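PDB 4NPR: xyloglucan-specific endo-beta-1,4-glucanase GH12 from Aspergillus niveus, which probably hydrolyses internal beta-1,4-glucosidic linkages of xyloglucan with retention of the anomeric configuration, releasing xyloglucan oligosaccharides. Local coordinates for residues F60-L63 against I68-N71; Q180-V185 against T202-N207. One frame throughout, in Å; residues are numbered along the deposited sequence.

Interaction 1. Residues F60-L63 against I68-N71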
ATOM      1  N   PHE A  60       7.663  13.532   7.043  1.00 18.82           N
ATOM      2  CA  PHE A  60       7.918  12.680   8.170  1.00 19.02           C
ATOM      3  C   PHE A  60       7.787  13.534   9.406  1.00 21.24           C
ATOM      4  O   PHE A  60       8.307  14.629   9.434  1.00 19.52           O
ATOM      5  CB  PHE A  60       9.317  12.122   8.083  1.00 18.38           C
ATOM      6  CG  PHE A  60       9.830  11.589   9.374  1.00 18.70           C
ATOM      7  CD1 PHE A  60       9.377  10.384   9.859  1.00 18.43           C
ATOM      8  CD2 PHE A  60      10.788  12.291  10.099  1.00 19.48           C
ATOM      9  CE1 PHE A  60       9.867   9.864  11.042  1.00 19.31           C
ATOM     10  CE2 PHE A  60      11.290  11.786  11.289  1.00 20.01           C
ATOM     11  CZ  PHE A  60      10.832  10.568  11.763  1.00 19.54           C
ATOM     12  N   GLU A  61       7.108  13.018  10.428  1.00 24.41           N
ATOM     13  CA  GLU A  61       6.912  13.743  11.668  1.00 27.74           C
ATOM     14  C   GLU A  61       7.782  13.200  12.777  1.00 28.22           C
ATOM     15  O   GLU A  61       8.529  13.949  13.384  1.00 30.24           O
ATOM     16  CB  GLU A  61       5.468  13.638  12.141  1.00 32.05           C
ATOM     17  CG  GLU A  61       4.732  14.942  12.093  1.00 36.39           C
ATOM     18  CD  GLU A  61       4.181  15.194  10.730  1.00 41.33           C
ATOM     19  OE1 GLU A  61       3.459  14.289  10.238  1.00 44.50           O
ATOM     20  OE2 GLU A  61       4.458  16.293  10.187  1.00 45.23           O
ATOM     21  N   SER A  62       7.658  11.902  13.057  1.00 26.98           N
ATOM     22  CA  SER A  62       8.298  11.308  14.213  1.00 25.95           C
ATOM     23  C   SER A  62       8.330   9.802  14.149  1.00 24.62           C
ATOM     24  O   SER A  62       7.601   9.186  13.395  1.00 24.92           O
ATOM     25  CB  SER A  62       7.568  11.739  15.490  1.00 26.65           C
ATOM     26  OG  SER A  62       6.239  11.251  15.526  1.00 26.72           O
ATOM     27  N   LEU A  63       9.181   9.218  14.972  1.00 24.70           N
ATOM     28  CA  LEU A  63       9.361   7.779  15.008  1.00 24.33           C
ATOM     29  C   LEU A  63       9.513   7.433  16.478  1.00 25.82           C
ATOM     30  O   LEU A  63      10.190   8.126  17.229  1.00 25.26           O
ATOM     31  CB  LEU A  63      10.609   7.363  14.214  1.00 23.24           C
ATOM     32  CG  LEU A  63      10.999   5.879  14.286  1.00 23.41           C
ATOM     33  CD1 LEU A  63       9.910   4.963  13.741  1.00 22.82           C
ATOM     34  CD2 LEU A  63      12.313   5.584  13.571  1.00 23.41           C
ATOM     35  N   ILE A  68       5.823   4.827  13.084  1.00 15.96           N
ATOM     36  CA  ILE A  68       6.127   6.038  12.314  1.00 14.92           C
ATOM     37  C   ILE A  68       4.851   6.875  12.173  1.00 14.69           C
ATOM     38  O   ILE A  68       3.753   6.305  12.090  1.00 14.76           O
ATOM     39  CB  ILE A  68       6.773   5.732  10.949  1.00 15.34           C
ATOM     40  CG1 ILE A  68       7.122   7.029  10.196  1.00 16.53           C
ATOM     41  CG2 ILE A  68       5.878   4.873  10.057  1.00 15.42           C
ATOM     42  CD1 ILE A  68       8.135   6.837   9.072  1.00 16.44           C
ATOM     43  N   VAL A  69       5.009   8.204  12.252  1.00 13.48           N
ATOM     44  CA  VAL A  69       3.939   9.192  12.112  1.00 13.29           C
ATOM     45  C   VAL A  69       4.346  10.094  10.946  1.00 12.88           C
ATOM     46  O   VAL A  69       5.451  10.640  10.930  1.00 12.51           O
ATOM     47  CB  VAL A  69       3.789  10.020  13.441  1.00 13.75           C
ATOM     48  CG1 VAL A  69       2.677  11.078  13.376  1.00 12.66           C
ATOM     49  CG2 VAL A  69       3.589   9.059  14.637  1.00 13.72           C
ATOM     50  N   TRP A  70       3.491  10.201   9.940  1.00 12.97           N
ATOM     51  CA  TRP A  70       3.814  10.996   8.759  1.00 13.35           C
ATOM     52  C   TRP A  70       2.565  11.445   8.059  1.00 13.65           C
ATOM     53  O   TRP A  70       1.452  11.058   8.465  1.00 13.03           O
ATOM     54  CB  TRP A  70       4.672  10.208   7.766  1.00 13.18           C
ATOM     55  CG  TRP A  70       4.046   8.933   7.176  1.00 13.22           C
ATOM     56  CD1 TRP A  70       3.943   7.701   7.779  1.00 13.01           C
ATOM     57  CD2 TRP A  70       3.505   8.766   5.848  1.00 13.49           C
ATOM     58  NE1 TRP A  70       3.371   6.784   6.906  1.00 13.19           N
ATOM     59  CE2 TRP A  70       3.100   7.416   5.719  1.00 13.54           C
ATOM     60  CE3 TRP A  70       3.334   9.618   4.763  1.00 13.24           C
ATOM     61  CZ2 TRP A  70       2.533   6.924   4.546  1.00 13.70           C
ATOM     62  CZ3 TRP A  70       2.771   9.128   3.612  1.00 13.32           C
ATOM     63  CH2 TRP A  70       2.373   7.806   3.506  1.00 13.67           C
ATOM     64  N   ASN A  71       2.764  12.242   7.000  1.00 13.81           N
ATOM     65  CA  ASN A  71       1.684  12.614   6.108  1.00 14.77           C
ATOM     66  C   ASN A  71       2.124  13.000   4.711  1.00 14.84           C
ATOM     67  O   ASN A  71       3.314  13.218   4.424  1.00 15.01           O
ATOM     68  CB  ASN A  71       0.867  13.768   6.697  1.00 15.91           C
ATOM     69  CG  ASN A  71       1.573  15.109   6.594  1.00 17.00           C
ATOM     70  OD1 ASN A  71       1.948  15.567   5.494  1.00 17.83           O
ATOM     71  ND2 ASN A  71       1.741  15.769   7.749  1.00 17.02           N
TER
HETATM   72  O   HOH W   1       0.722  13.055  10.628  1.00 15.66           O

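Interaction 2. Residues Q180-V185 against T202-N207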
ATOM      1  N   GLN A 180       1.653 -10.539 -11.436  1.00 16.87           N
ATOM      2  CA  GLN A 180       0.224 -10.732 -11.156  1.00 16.60           C
ATOM      3  C   GLN A 180      -0.149 -10.004  -9.817  1.00 15.54           C
ATOM      4  O   GLN A 180       0.570 -10.091  -8.830  1.00 15.22           O
ATOM      5  CB  GLN A 180      -0.096 -12.225 -11.090  1.00 16.90           C
ATOM      6  CG  GLN A 180       0.417 -13.060 -12.281  1.00 16.86           C
ATOM      7  CD  GLN A 180      -0.158 -12.622 -13.621  1.00 17.88           C
ATOM      8  OE1 GLN A 180      -1.371 -12.363 -13.758  1.00 17.26           O
ATOM      9  NE2 GLN A 180       0.721 -12.526 -14.637  1.00 18.79           N
ATOM     10  N   VAL A 181      -1.259  -9.275  -9.798  1.00 14.57           N
ATOM     11  CA  VAL A 181      -1.635  -8.487  -8.625  1.00 14.26           C
ATOM     12  C   VAL A 181      -2.937  -9.004  -8.088  1.00 13.75           C
ATOM     13  O   VAL A 181      -3.927  -8.966  -8.798  1.00 13.15           O
ATOM     14  CB  VAL A 181      -1.782  -6.965  -8.958  1.00 14.19           C
ATOM     15  CG1 VAL A 181      -2.166  -6.155  -7.729  1.00 13.20           C
ATOM     16  CG2 VAL A 181      -0.483  -6.424  -9.564  1.00 13.81           C
ATOM     17  N   TYR A 182      -2.899  -9.499  -6.848  1.00 14.25           N
ATOM     18  CA  TYR A 182      -4.075  -9.747  -6.030  1.00 14.15           C
ATOM     19  C   TYR A 182      -4.352  -8.524  -5.187  1.00 13.59           C
ATOM     20  O   TYR A 182      -3.461  -8.052  -4.509  1.00 12.61           O
ATOM     21  CB  TYR A 182      -3.828 -10.882  -5.087  1.00 16.25           C
ATOM     22  CG  TYR A 182      -3.815 -12.259  -5.738  1.00 18.41           C
ATOM     23  CD1 TYR A 182      -5.013 -12.881  -6.139  1.00 19.86           C
ATOM     24  CD2 TYR A 182      -2.631 -12.946  -5.919  1.00 20.01           C
ATOM     25  CE1 TYR A 182      -5.009 -14.115  -6.764  1.00 20.38           C
ATOM     26  CE2 TYR A 182      -2.624 -14.207  -6.505  1.00 21.72           C
ATOM     27  CZ  TYR A 182      -3.808 -14.771  -6.938  1.00 20.86           C
ATOM     28  OH  TYR A 182      -3.768 -15.994  -7.526  1.00 21.22           O
ATOM     29  N   SER A 183      -5.601  -8.027  -5.227  1.00 12.91           N
ATOM     30  CA  SER A 183      -6.017  -6.863  -4.449  1.00 11.74           C
ATOM     31  C   SER A 183      -7.220  -7.158  -3.568  1.00 11.20           C
ATOM     32  O   SER A 183      -8.277  -7.514  -4.065  1.00 10.24           O
ATOM     33  CB  SER A 183      -6.349  -5.690  -5.363  1.00 11.45           C
ATOM     34  OG  SER A 183      -5.182  -5.172  -5.947  1.00 11.02           O
ATOM     35  N   PHE A 184      -7.022  -6.997  -2.252  1.00 10.73           N
ATOM     36  CA  PHE A 184      -8.067  -7.195  -1.276  1.00 10.74           C
ATOM     37  C   PHE A 184      -8.607  -5.809  -1.017  1.00 11.16           C
ATOM     38  O   PHE A 184      -7.889  -4.936  -0.562  1.00 11.58           O
ATOM     39  CB  PHE A 184      -7.509  -7.784   0.019  1.00 10.35           C
ATOM     40  CG  PHE A 184      -6.994  -9.185  -0.123  1.00  9.87           C
ATOM     41  CD1 PHE A 184      -5.765  -9.429  -0.686  1.00  9.70           C
ATOM     42  CD2 PHE A 184      -7.736 -10.261   0.335  1.00  9.70           C
ATOM     43  CE1 PHE A 184      -5.299 -10.717  -0.815  1.00  9.64           C
ATOM     44  CE2 PHE A 184      -7.277 -11.550   0.216  1.00  9.23           C
ATOM     45  CZ  PHE A 184      -6.058 -11.772  -0.363  1.00  9.60           C
ATOM     46  N   VAL A 185      -9.864  -5.593  -1.334  1.00 11.37           N
ATOM     47  CA  VAL A 185     -10.450  -4.287  -1.193  1.00 11.80           C
ATOM     48  C   VAL A 185     -11.556  -4.367  -0.159  1.00 12.68           C
ATOM     49  O   VAL A 185     -12.582  -5.069  -0.372  1.00 12.31           O
ATOM     50  CB  VAL A 185     -11.044  -3.808  -2.519  1.00 11.87           C
ATOM     51  CG1 VAL A 185     -11.709  -2.443  -2.311  1.00 12.07           C
ATOM     52  CG2 VAL A 185      -9.967  -3.754  -3.617  1.00 11.44           C
ATOM     53  N   THR A 202      -1.779 -16.823   4.118  1.00 12.78           N
ATOM     54  CA  THR A 202      -2.380 -18.084   4.490  1.00 12.74           C
ATOM     55  C   THR A 202      -3.551 -18.310   3.519  1.00 13.54           C
ATOM     56  O   THR A 202      -3.730 -19.388   2.950  1.00 14.03           O
ATOM     57  CB  THR A 202      -2.941 -18.018   5.937  1.00 13.16           C
ATOM     58  OG1 THR A 202      -1.945 -17.577   6.874  1.00 12.48           O
ATOM     59  CG2 THR A 202      -3.475 -19.357   6.386  1.00 13.23           C
ATOM     60  N   TYR A 203      -4.348 -17.264   3.306  1.00 13.93           N
ATOM     61  CA  TYR A 203      -5.539 -17.391   2.486  1.00 14.71           C
ATOM     62  C   TYR A 203      -5.252 -17.786   1.036  1.00 15.03           C
ATOM     63  O   TYR A 203      -5.905 -18.664   0.496  1.00 14.54           O
ATOM     64  CB  TYR A 203      -6.368 -16.108   2.498  1.00 14.83           C
ATOM     65  CG  TYR A 203      -7.470 -16.159   1.451  1.00 15.11           C
ATOM     66  CD1 TYR A 203      -7.245 -15.683   0.174  1.00 15.06           C
ATOM     67  CD2 TYR A 203      -8.732 -16.709   1.731  1.00 15.66           C
ATOM     68  CE1 TYR A 203      -8.233 -15.752  -0.796  1.00 15.13           C
ATOM     69  CE2 TYR A 203      -9.729 -16.776   0.740  1.00 15.53           C
ATOM     70  CZ  TYR A 203      -9.463 -16.280  -0.522  1.00 15.01           C
ATOM     71  OH  TYR A 203     -10.404 -16.300  -1.558  1.00 17.31           O
ATOM     72  N   LEU A 204      -4.276 -17.108   0.436  1.00 15.68           N
ATOM     73  CA  LEU A 204      -3.898 -17.312  -0.958  1.00 15.84           C
ATOM     74  C   LEU A 204      -3.258 -18.650  -1.161  1.00 16.68           C
ATOM     75  O   LEU A 204      -3.478 -19.274  -2.193  1.00 17.67           O
ATOM     76  CB  LEU A 204      -2.926 -16.217  -1.437  1.00 14.67           C
ATOM     77  CG  LEU A 204      -3.483 -14.788  -1.475  1.00 13.91           C
ATOM     78  CD1 LEU A 204      -2.364 -13.828  -1.773  1.00 13.78           C
ATOM     79  CD2 LEU A 204      -4.634 -14.576  -2.474  1.00 13.58           C
ATOM     80  N   GLU A 205      -2.481 -19.095  -0.189  1.00 18.63           N
ATOM     81  CA  GLU A 205      -1.760 -20.360  -0.344  1.00 22.28           C
ATOM     82  C   GLU A 205      -2.807 -21.464  -0.410  1.00 21.95           C
ATOM     83  O   GLU A 205      -2.734 -22.415  -1.188  1.00 20.58           O
ATOM     84  CB  GLU A 205      -0.804 -20.604   0.820  1.00 23.92           C
ATOM     85  CG  GLU A 205       0.457 -19.728   0.777  1.00 27.62           C
ATOM     86  CD  GLU A 205       1.086 -19.500   2.162  1.00 29.47           C
ATOM     87  OE1 GLU A 205       0.698 -20.212   3.104  1.00 33.26           O
ATOM     88  OE2 GLU A 205       1.954 -18.613   2.329  1.00 29.40           O
ATOM     89  N   SER A 206      -3.835 -21.214   0.363  1.00 22.04           N
ATOM     90  CA  SER A 206      -4.828 -22.167   0.678  1.00 22.15           C
ATOM     91  C   SER A 206      -5.899 -22.189  -0.404  1.00 22.58           C
ATOM     92  O   SER A 206      -6.309 -23.269  -0.846  1.00 22.16           O
ATOM     93  CB  SER A 206      -5.389 -21.738   2.027  1.00 22.19           C
ATOM     94  OG  SER A 206      -6.377 -22.594   2.451  1.00 21.35           O
ATOM     95  N   ASN A 207      -6.330 -21.010  -0.862  1.00 20.57           N
ATOM     96  CA  ASN A 207      -7.521 -20.927  -1.735  1.00 20.93           C
ATOM     97  C   ASN A 207      -7.287 -20.445  -3.170  1.00 19.20           C
ATOM     98  O   ASN A 207      -8.226 -20.407  -3.958  1.00 17.37           O
ATOM     99  CB  ASN A 207      -8.577 -19.998  -1.116  1.00 21.57           C
ATOM    100  CG  ASN A 207      -9.033 -20.451   0.258  1.00 22.69           C
ATOM    101  OD1 ASN A 207     -10.209 -20.702   0.463  1.00 22.15           O
ATOM    102  ND2 ASN A 207      -8.107 -20.511   1.216  1.00 24.04           N
TER

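Interaction 1. Residues F60-L63 against I68-N71
Phe60 turns its ring, with CG anti to the backbone N (chi1 162°), along its own strand, and the CD1 edge meets Ile68 CD1 at 3.8 Å near the ring plane. Its backbone stands beside Trp70 as an antiparallel non-hydrogen-bonded pair, both side chains on the face that Leu41 of strand 39-42 covers. Glu61 and Ser62 together face Val69, a classic beta bulge: Glu61 N donates to Val69 O at 2.9 Å, and the same oxygen takes a weak second bond from Ser62 N. The Glu61 carboxylate, its chain bent at chi2, lies alongside the neighbouring strand beside Asn71, and a water donates to its OE1 and weakly to Trp70 O. Ser62 restores the pairing by accepting Val69 N on its O at 3.0 Å. On the other face, with Val69, Ser62 OG lies 3.4 Å from Val69 CB. Leu63 returns to the face of Phe60 and brings CD1 loosely to Ile68 CB at 4.3 Å. Val69 O thus receives one good and one weak amide bond, the signature of a classic bulge, where the register shifts by one while the antiparallel pairing continues on either side; apolar packing gathers on the Phe60 face.

Interaction 2. Residues Q180-V185 against T202-N207
Leu204 and Tyr182 meet through a CH-pi contact: the methyl CD2 of Leu204 sits over the centre of one face of the tyrosine ring, 4.1 Å from its centroid and 12° off the normal. The same methyl also reaches Phe184, lying 3.8 Å from CZ at the far end of that ring, so one branch of Leu204 touches both aromatics of the strand. Tyr203 also touches Phe184, its CD1 standing 4.1 Å from Phe184 CZ, at the phenylalanine edge and near that ring's plane. No hydrogen bond links the two segments; the contact is wholly apolar.

Tyr182 and Phe184 both project toward the helix because alternate residues of a strand share a face. Both rings leave the strand with nearly the same first torsion, CG anti to the carbonyl carbon (chi1 -74° and -67°), which brings both within range of the one Leu204 methyl. From the adjacent strand 167-176, Leu173 touches Tyr182 and Leu171 touches Phe184, and Phe200, earlier on the helix, meets Phe184 edge-to-face. Ile139 of strand 137-146 packs on Leu204.

On the helix side, Asn207 CB lies over one face of the Tyr203 ring, offset toward its rim. Tyr203 O is gripped twice at the helix end, by Asn207 N at 2.7 Å and by Asn207 ND2 at 3.0 Å, the amide approaching in the carbonyl plane on a lone pair. These bonds tie the last turn to the residue that carries the Tyr203 ring. The segment axes stay 11.9 Å apart, a span bridged by the long side chains. Such packing of a short helix across a sheet belongs here to the beta-jelly roll of glycoside hydrolase family 12, whose single helix rests on the larger sheet.

Interaction 1 comes first along the chain and closes before interaction 2 opens. Their centres lie 30 Å apart, on opposite sides of the chain's centre, and their nearest atoms remain about 17 Å from each other. Interaction 1 belongs to the hairpin of strands 53-64 and 67-77 in the six-strand antiparallel sheet. Interaction 2 instead packs helix 198-207 against strand 179-186 of the other, mixed sheet. The two therefore share no strand. One works within a sheet through backbone pairing and the other from a sheet to the helix through side chains, so the two contacts belong to different sheets of one family 12 beta-jelly roll.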